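Local coordinates for protein histone-lysine N-methyltransferase, H3 lysine-9 specific SUVH6 (Arabidopsis thaliana, PDB 6A5K) that probably methylates histone H3 at the H3K9 site with S-adenosylmethionine as methyl donor, and carries an SRA domain of the kind that recognises methylated DNA, at residues P327-C332 and Y462-L467; N454-P459 and C515-A520. The protein carries 1 engineered substitution. One frame throughout, in Å; residues are numbered along the deposited sequence.

Contact 1. Residues P327-C332 and Y462-L467; sequences PTIYEC and YAQNVL. With ZN (zinc ion), chain B; ZN (zinc ion), chain C.
Strand 328-330 runs parallel to strand 462-467, their axes approaching to 4.7 Å at an angle of 33°, with Ile329 beside Val466 and Tyr330 beside Leu467. Ile329 brackets Val466: its N donates to Asn465 O (3.0 Å) and its O accepts from Leu467 N (2.9 Å). Glu331 N reaches Leu467 O at 2.8 Å. Asn465 O is gripped twice, because Gln464 NE2 (3.0 Å) approaches it from the face of the carbonyl plane opposite to Ile329 N. A bend at chi2 (61°) turns the Gln464 amide toward strand 328-330, where Ile329 CD1 packs against Gln464 CG and CD; NE2 also bonds to Lys326 O. By this pairing the pre-SET region supplies an outermost strand of a four-stranded mixed sheet whose other strands belong to the SET domain. On the Tyr330 face, Leu467 CD1 touches Tyr330 CE2 at 3.6 Å, the two side chains lying side by side, while Thr328 CG2 sits over the rim of one ring face. On the opposite face, that of Ile329 and Val466, Val466 CG1 meets Glu331 CG, whose carboxylate is held by Thr347 and Gln348. Next, Cys332 SG bridges two zinc ions of the pre-SET cluster, 2.4 Å from each.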
# COMPACT_ATOMS: atom_id res chain seq x y z
N PRO A 327 -3.86 16.55 9.14
CA PRO A 327 -3.98 16.49 10.60
C PRO A 327 -5.28 15.81 11.03
O PRO A 327 -5.26 14.91 11.88
CB PRO A 327 -3.98 17.97 11.01
CG PRO A 327 -3.15 18.63 9.95
CD PRO A 327 -3.49 17.90 8.67
N THR A 328 -6.40 16.21 10.42
CA THR A 328 -7.69 15.62 10.73
C THR A 328 -8.57 15.51 9.48
O THR A 328 -8.61 16.42 8.66
CB THR A 328 -8.45 16.44 11.81
OG1 THR A 328 -7.57 16.75 12.90
CG2 THR A 328 -9.65 15.66 12.35
N ILE A 329 -9.26 14.39 9.34
CA ILE A 329 -10.28 14.25 8.31
C ILE A 329 -11.66 14.19 8.96
O ILE A 329 -11.84 13.51 9.97
CB ILE A 329 -10.04 13.00 7.46
CG1 ILE A 329 -8.80 13.20 6.59
CG2 ILE A 329 -11.25 12.67 6.60
CD1 ILE A 329 -8.41 11.98 5.85
N TYR A 330 -12.61 14.92 8.38
CA TYR A 330 -13.99 14.88 8.85
C TYR A 330 -14.86 14.12 7.86
O TYR A 330 -15.02 14.53 6.72
CB TYR A 330 -14.54 16.30 9.04
CG TYR A 330 -13.76 17.12 10.04
CD1 TYR A 330 -12.59 17.77 9.65
CD2 TYR A 330 -14.17 17.24 11.35
CE1 TYR A 330 -11.86 18.52 10.56
CE2 TYR A 330 -13.45 17.99 12.26
CZ TYR A 330 -12.30 18.62 11.86
OH TYR A 330 -11.57 19.37 12.75
N GLU A 331 -15.41 13.00 8.31
CA GLU A 331 -16.35 12.26 7.48
C GLU A 331 -17.77 12.68 7.82
O GLU A 331 -18.02 13.24 8.89
CB GLU A 331 -16.18 10.75 7.67
CG GLU A 331 -14.83 10.23 7.18
CD GLU A 331 -14.79 8.72 7.08
OE1 GLU A 331 -15.85 8.07 7.24
OE2 GLU A 331 -13.69 8.17 6.85
N CYS A 332 -18.71 12.42 6.91
CA CYS A 332 -20.11 12.68 7.20
C CYS A 332 -20.58 11.74 8.30
O CYS A 332 -20.08 10.61 8.43
CB CYS A 332 -20.95 12.55 5.94
SG CYS A 332 -20.71 13.95 4.84
N TYR A 462 0.19 4.51 7.78
CA TYR A 462 0.25 5.61 8.73
C TYR A 462 -1.08 5.78 9.43
O TYR A 462 -2.13 5.36 8.92
CB TYR A 462 0.65 6.94 8.05
CG TYR A 462 -0.26 7.39 6.94
CD1 TYR A 462 -0.01 7.02 5.62
CD2 TYR A 462 -1.36 8.21 7.19
CE1 TYR A 462 -0.83 7.43 4.59
CE2 TYR A 462 -2.19 8.63 6.16
CZ TYR A 462 -1.92 8.24 4.86
OH TYR A 462 -2.71 8.65 3.80
N ALA A 463 -1.02 6.42 10.60
CA ALA A 463 -2.21 6.73 11.39
C ALA A 463 -2.81 8.06 10.95
O ALA A 463 -2.09 9.02 10.67
CB ALA A 463 -1.87 6.76 12.88
N GLN A 464 -4.13 8.09 10.89
CA GLN A 464 -4.88 9.24 10.41
C GLN A 464 -6.05 9.49 11.35
O GLN A 464 -6.89 8.60 11.56
CB GLN A 464 -5.38 9.00 8.99
CG GLN A 464 -6.28 10.10 8.44
CD GLN A 464 -5.56 11.44 8.38
OE1 GLN A 464 -4.53 11.57 7.70
NE2 GLN A 464 -6.07 12.43 9.10
N ASN A 465 -6.10 10.68 11.93
CA ASN A 465 -7.21 11.06 12.80
C ASN A 465 -8.47 11.32 11.98
O ASN A 465 -8.42 12.06 11.00
CB ASN A 465 -6.86 12.29 13.63
CG ASN A 465 -5.83 12.00 14.71
OD1 ASN A 465 -5.60 10.84 15.06
ND2 ASN A 465 -5.22 13.04 15.25
N VAL A 466 -9.58 10.71 12.38
CA VAL A 466 -10.86 10.89 11.69
C VAL A 466 -11.98 11.18 12.69
O VAL A 466 -12.07 10.55 13.75
CB VAL A 466 -11.24 9.64 10.84
CG1 VAL A 466 -12.61 9.84 10.16
CG2 VAL A 466 -10.18 9.36 9.78
N LEU A 467 -12.82 12.15 12.36
CA LEU A 467 -14.03 12.43 13.14
C LEU A 467 -15.26 12.21 12.28
O LEU A 467 -15.27 12.59 11.10
CB LEU A 467 -14.00 13.86 13.67
CG LEU A 467 -12.92 14.15 14.72
CD1 LEU A 467 -12.74 15.65 14.93
CD2 LEU A 467 -13.27 13.46 16.04
ZN ZN B . -22.03 15.59 6.00
ZN ZN C . -21.90 13.35 2.84
O HOH W 1 -3.76 12.61 11.69
O HOH W 2 -6.29 15.59 14.89

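Contact 2. Residues N454-P459 and C515-A520. With ZN (zinc ion), chain E; SAM (S-adenosylmethionine), chain F.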
# COMPACT_ATOMS: atom_id res chain seq x y z
N ASN A 454 2.76 -4.12 14.11
CA ASN A 454 4.09 -3.83 14.63
C ASN A 454 4.65 -2.50 14.15
O ASN A 454 4.11 -1.87 13.25
CB ASN A 454 5.05 -4.97 14.26
CG ASN A 454 4.84 -6.21 15.12
OD1 ASN A 454 4.51 -6.10 16.30
ND2 ASN A 454 5.03 -7.38 14.54
N HIS A 455 5.75 -2.07 14.77
CA HIS A 455 6.43 -0.85 14.34
C HIS A 455 7.42 -1.12 13.21
O HIS A 455 8.08 -2.16 13.18
CB HIS A 455 7.18 -0.21 15.51
CG HIS A 455 8.23 0.76 15.07
ND1 HIS A 455 7.95 2.08 14.79
CD2 HIS A 455 9.56 0.60 14.82
CE1 HIS A 455 9.05 2.70 14.41
NE2 HIS A 455 10.04 1.83 14.41
N SER A 456 7.54 -0.16 12.30
CA SER A 456 8.66 -0.16 11.36
C SER A 456 9.23 1.25 11.16
O SER A 456 8.49 2.24 11.18
CB SER A 456 8.25 -0.74 10.02
OG SER A 456 9.34 -0.73 9.11
N CYS A 457 10.54 1.32 10.97
CA CYS A 457 11.20 2.59 10.66
C CYS A 457 11.02 2.93 9.18
O CYS A 457 11.30 4.05 8.76
CB CYS A 457 12.68 2.53 11.02
SG CYS A 457 12.97 2.21 12.77
N SER A 458 10.56 1.96 8.41
CA SER A 458 10.16 2.21 7.03
C SER A 458 8.77 1.62 6.78
O SER A 458 8.61 0.67 6.03
CB SER A 458 11.17 1.62 6.04
OG SER A 458 10.89 2.06 4.73
N PRO A 459 7.75 2.21 7.42
CA PRO A 459 6.40 1.64 7.48
C PRO A 459 5.62 1.73 6.17
O PRO A 459 5.90 2.61 5.35
CB PRO A 459 5.72 2.49 8.55
CG PRO A 459 6.36 3.84 8.39
CD PRO A 459 7.81 3.54 8.06
N CYS A 515 14.99 -2.04 18.16
CA CYS A 515 14.05 -2.19 17.06
C CYS A 515 14.51 -3.33 16.15
O CYS A 515 15.66 -3.36 15.71
CB CYS A 515 13.92 -0.89 16.25
SG CYS A 515 12.71 -1.01 14.91
N PHE A 516 13.59 -4.25 15.86
CA PHE A 516 13.88 -5.39 15.00
C PHE A 516 13.13 -5.30 13.67
O PHE A 516 12.82 -6.33 13.05
CB PHE A 516 13.51 -6.70 15.70
CG PHE A 516 14.42 -7.05 16.85
CD1 PHE A 516 15.69 -6.52 16.93
CD2 PHE A 516 13.99 -7.93 17.84
CE1 PHE A 516 16.54 -6.86 17.98
CE2 PHE A 516 14.83 -8.27 18.89
CZ PHE A 516 16.10 -7.73 18.97
N CYS A 517 12.82 -4.08 13.21
CA CYS A 517 12.02 -3.92 12.00
C CYS A 517 12.77 -4.41 10.76
O CYS A 517 12.15 -4.81 9.77
CB CYS A 517 11.57 -2.46 11.81
SG CYS A 517 12.82 -1.30 11.14
N GLY A 518 14.10 -4.36 10.81
CA GLY A 518 14.94 -4.88 9.72
C GLY A 518 15.14 -3.95 8.53
O GLY A 518 15.77 -4.33 7.53
N ALA A 519 14.62 -2.73 8.62
CA ALA A 519 14.81 -1.75 7.56
C ALA A 519 16.27 -1.30 7.49
O ALA A 519 16.98 -1.29 8.49
CB ALA A 519 13.90 -0.55 7.77
N ALA A 520 16.72 -0.90 6.31
CA ALA A 520 18.10 -0.46 6.19
C ALA A 520 18.33 0.90 6.86
O ALA A 520 19.44 1.23 7.25
CB ALA A 520 18.50 -0.41 4.76
ZN ZN E . 13.70 -0.08 12.97
N SAM F . 4.06 -8.06 18.36
CA SAM F . 2.93 -7.79 19.27
C SAM F . 2.26 -9.05 19.81
O SAM F . 1.22 -8.98 20.47
OXT SAM F . 2.74 -10.17 19.60
CB SAM F . 1.89 -6.91 18.56
CG SAM F . 2.32 -5.45 18.55
SD SAM F . 2.28 -4.84 20.25
CE SAM F . 1.18 -3.45 20.01
C5' SAM F . 3.82 -3.92 20.44
C4' SAM F . 4.95 -4.84 20.86
O4' SAM F . 5.38 -5.60 19.73
C3' SAM F . 6.15 -4.05 21.34
O3' SAM F . 6.08 -3.82 22.73
C2' SAM F . 7.28 -4.99 20.99
O2' SAM F . 7.34 -5.99 21.98
C1' SAM F . 6.79 -5.65 19.72
N9 SAM F . 7.30 -4.91 18.55
C8 SAM F . 6.56 -4.22 17.62
N7 SAM F . 7.41 -3.68 16.70
C5 SAM F . 8.68 -4.00 17.05
C6 SAM F . 9.92 -3.71 16.49
N6 SAM F . 10.02 -2.98 15.38
N1 SAM F . 11.06 -4.18 17.10
C2 SAM F . 10.98 -4.94 18.25
N3 SAM F . 9.74 -5.23 18.80
C4 SAM F . 8.62 -4.78 18.21
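Cys515 SG, lying at the edge of the His455 ring and close to its plane, serves metal and cofactor together: it binds the zinc ion at 2.4 Å and accepts a weak hydrogen bond from N6 of the S-adenosylmethionine adenine at 3.4 Å. This is the SET/post-SET junction, where Cys457 of the SET domain and Cys515, Cys517 and Cys522 of the C-terminal segment share one zinc ion, closing that segment over the cofactor as in related SET methyltransferases. The adenine is read by backbone from both segments. His455 N donates to its N7 and His455 O accepts from N6, while Phe516 N reaches N1 at 2.8 Å along a nearly straight bond (172°). Asn454 OD1 takes the amino group of the methionine part, and its ND2 is held by Glu491. His455 CD2 comes within 3.5 Å of Cys515 SG; ND1 bonds to Tyr496 N and NE2 donates to Cys457 SG. Such N-H groups would be expected to offset part of the thiolates' negative charge. A chi1 of 79° carries Cys517 SG to Cys457 N, which donates to it at 3.5 Å (169°), and Ala519 N donates to the same sulfur. Beyond the metal, Ser456 OG forms an ST turn with Ser458 N, and Ser458 CB packs against Ala519 CB at 3.9 Å.

Overall arrangement
The centres of the two contacts lie 24 Å apart, and along the chain their segments alternate: 327-332, 454-459, 462-467, 515-520. The SET-domain partners nearly adjoin, strand 454-455 leading into strand 461-467, yet they belong to different mixed sheets: 454-455 is an outermost strand of a six-stranded sheet, whereas 461-467 is an inner strand of a four-stranded one. This short length of chain thus meets the pre-SET region in contact 1 and the C-terminal cysteine-rich segment in contact 2. Contact 1 joins the SET sheet to the pre-SET zinc cluster by strand pairing, with Cys332 just beyond the paired residues, whereas in contact 2 the zinc ion itself bonds to both segments, and contact 2 alone of the two reaches the cofactor.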